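Local atomic coordinates of tight junction protein ZO-3 (PDB entry 3KFV), a protein that serves as a MAGUK-family scaffold linking tight junction membrane proteins such as claudins and occludin to the actin cytoskeleton. Residues F266-P271 and K284-E289. Residues are numbered along the deposited sequence; the frame is centred on the assembly and turned at random.
Sequences FTATIP and KAIIRE
Ile286 of helix 278-290 packs against Ala268 and Ile270 on strand 268-272, an outermost strand of the five-stranded parallel sheet in the guanylate kinase-like domain. The strand lies at one edge of the sheet, beside 221-227, and the helix that follows it in the chain folds back over one face, consistent with the alpha/beta core of the guanylate kinase fold. The closest CA atoms, those of Ala268 and Ile286, are 7.8 Å apart, and only side chains meet across the contact, with no hydrogen bond between the segments.

Followed outward, Ile286 leaves the helix with CB directed at the strand and then forks. Ile286 CG2 lies 3.9 Å from Ala268 CB. The other branch starts at CG1, anti to the carbonyl carbon and beside the backbone N (chi1 -76°), and runs out extended (chi2 175°) to CD1. That terminal methyl lies 4.1 Å from Ala268 CB and 3.8 Å from Ile270 CG1, touching both strand residues. Ile270 and Ala268 face the helix on alternate positions, while Thr269 between them points away, the expected alternation of a beta strand.

Backbone hydrogen bonds from Ala268 and Ile270 to Phe224 hold the strand beside 221-227, and Trp279 and Glu282 of the same helix also touch Ile270. An extended Ile270 chain (chi2 178°) completes the tip-to-tip meeting, its CD1 reaching 3.6 Å from Ile286 CD1.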
loop_
_atom_site.group_PDB
_atom_site.type_symbol
_atom_site.label_atom_id
_atom_site.label_comp_id
_atom_site.label_asym_id
_atom_site.label_seq_id
_atom_site.Cartn_x
_atom_site.Cartn_y
_atom_site.Cartn_z
ATOM N N PHE A 266 -6.122 0.899 1.185
ATOM C CA PHE A 266 -6.299 0.120 2.409
ATOM C C PHE A 266 -6.293 -1.369 2.109
ATOM O O PHE A 266 -6.936 -1.816 1.157
ATOM C CB PHE A 266 -7.623 0.462 3.104
ATOM C CG PHE A 266 -7.764 1.903 3.495
ATOM C CD1 PHE A 266 -6.674 2.764 3.452
ATOM C CD2 PHE A 266 -8.981 2.390 3.941
ATOM C CE1 PHE A 266 -6.800 4.094 3.824
ATOM C CE2 PHE A 266 -9.114 3.716 4.317
ATOM C CZ PHE A 266 -8.019 4.570 4.260
ATOM N N THR A 267 -5.581 -2.142 2.926
ATOM C CA THR A 267 -5.685 -3.597 2.847
ATOM C C THR A 267 -6.574 -4.121 3.965
ATOM O O THR A 267 -6.956 -5.288 3.954
ATOM C CB THR A 267 -4.308 -4.312 2.867
ATOM O OG1 THR A 267 -3.788 -4.342 4.203
ATOM C CG2 THR A 267 -3.317 -3.616 1.929
ATOM N N ALA A 268 -6.904 -3.251 4.919
ATOM C CA ALA A 268 -7.892 -3.570 5.952
ATOM C C ALA A 268 -8.431 -2.323 6.635
ATOM O O ALA A 268 -7.724 -1.331 6.795
ATOM C CB ALA A 268 -7.309 -4.511 6.988
ATOM N N THR A 269 -9.695 -2.376 7.031
ATOM C CA THR A 269 -10.269 -1.338 7.875
ATOM C C THR A 269 -10.787 -2.013 9.138
ATOM O O THR A 269 -11.188 -3.170 9.104
ATOM C CB THR A 269 -11.427 -0.567 7.181
ATOM O OG1 THR A 269 -12.646 -1.313 7.300
ATOM C CG2 THR A 269 -11.120 -0.319 5.708
ATOM N N ILE A 270 -10.763 -1.292 10.251
ATOM C CA ILE A 270 -11.217 -1.832 11.525
ATOM C C ILE A 270 -11.986 -0.763 12.272
ATOM O O ILE A 270 -11.472 0.331 12.489
ATOM C CB ILE A 270 -10.032 -2.307 12.401
ATOM C CG1 ILE A 270 -9.325 -3.501 11.752
ATOM C CG2 ILE A 270 -10.506 -2.657 13.806
ATOM C CD1 ILE A 270 -8.122 -3.997 12.528
ATOM N N PRO A 271 -13.226 -1.073 12.664
ATOM C CA PRO A 271 -14.094 -0.123 13.363
ATOM C C PRO A 271 -13.649 0.088 14.804
ATOM O O PRO A 271 -13.530 -0.880 15.559
ATOM C CB PRO A 271 -15.462 -0.821 13.360
ATOM C CG PRO A 271 -15.333 -1.975 12.421
ATOM C CD PRO A 271 -13.896 -2.363 12.444
ATOM N N LYS A 284 -3.909 -7.285 15.484
ATOM C CA LYS A 284 -2.829 -8.265 15.579
ATOM C C LYS A 284 -3.077 -9.484 14.700
ATOM O O LYS A 284 -2.156 -10.014 14.085
ATOM C CB LYS A 284 -2.605 -8.682 17.033
ATOM C CG LYS A 284 -1.816 -7.672 17.849
ATOM C CD LYS A 284 -1.413 -8.244 19.200
ATOM C CE LYS A 284 -2.622 -8.478 20.088
ATOM N NZ LYS A 284 -2.257 -9.163 21.354
ATOM N N ALA A 285 -4.332 -9.918 14.640
ATOM C CA ALA A 285 -4.709 -11.063 13.821
ATOM C C ALA A 285 -4.565 -10.735 12.331
ATOM O O ALA A 285 -4.123 -11.568 11.534
ATOM C CB ALA A 285 -6.132 -11.490 14.144
ATOM N N ILE A 286 -4.931 -9.512 11.964
ATOM C CA ILE A 286 -4.856 -9.079 10.580
ATOM C C ILE A 286 -3.416 -8.969 10.071
ATOM O O ILE A 286 -3.139 -9.257 8.907
ATOM C CB ILE A 286 -5.608 -7.754 10.375
ATOM C CG1 ILE A 286 -7.116 -8.013 10.368
ATOM C CG2 ILE A 286 -5.164 -7.067 9.092
ATOM C CD1 ILE A 286 -7.951 -6.764 10.293
ATOM N N ILE A 287 -2.495 -8.561 10.935
ATOM C CA ILE A 287 -1.097 -8.477 10.537
ATOM C C ILE A 287 -0.508 -9.870 10.284
ATOM O O ILE A 287 0.137 -10.108 9.266
ATOM C CB ILE A 287 -0.253 -7.757 11.594
ATOM C CG1 ILE A 287 -0.733 -6.318 11.768
ATOM C CG2 ILE A 287 1.217 -7.788 11.216
ATOM C CD1 ILE A 287 -0.009 -5.562 12.877
ATOM N N ARG A 288 -0.739 -10.794 11.212
ATOM C CA ARG A 288 -0.218 -12.151 11.076
ATOM C C ARG A 288 -0.852 -12.907 9.912
ATOM O O ARG A 288 -0.247 -13.820 9.356
ATOM C CB ARG A 288 -0.420 -12.946 12.365
ATOM C CG ARG A 288 0.424 -12.479 13.516
ATOM C CD ARG A 288 0.265 -13.411 14.700
ATOM N NE ARG A 288 0.800 -12.824 15.923
ATOM C CZ ARG A 288 0.053 -12.311 16.894
ATOM N NH1 ARG A 288 -1.274 -12.319 16.799
ATOM N NH2 ARG A 288 0.639 -11.797 17.967
ATOM N N GLU A 289 -2.075 -12.538 9.556
ATOM C CA GLU A 289 -2.765 -13.199 8.459
ATOM C C GLU A 289 -2.227 -12.721 7.127
ATOM O O GLU A 289 -1.703 -13.501 6.336
ATOM C CB GLU A 289 -4.255 -12.909 8.523
ATOM C CG GLU A 289 -5.049 -13.534 7.404
ATOM C CD GLU A 289 -6.445 -12.946 7.315
ATOM O OE1 GLU A 289 -6.571 -11.768 6.886
ATOM O OE2 GLU A 289 -7.415 -13.655 7.685
#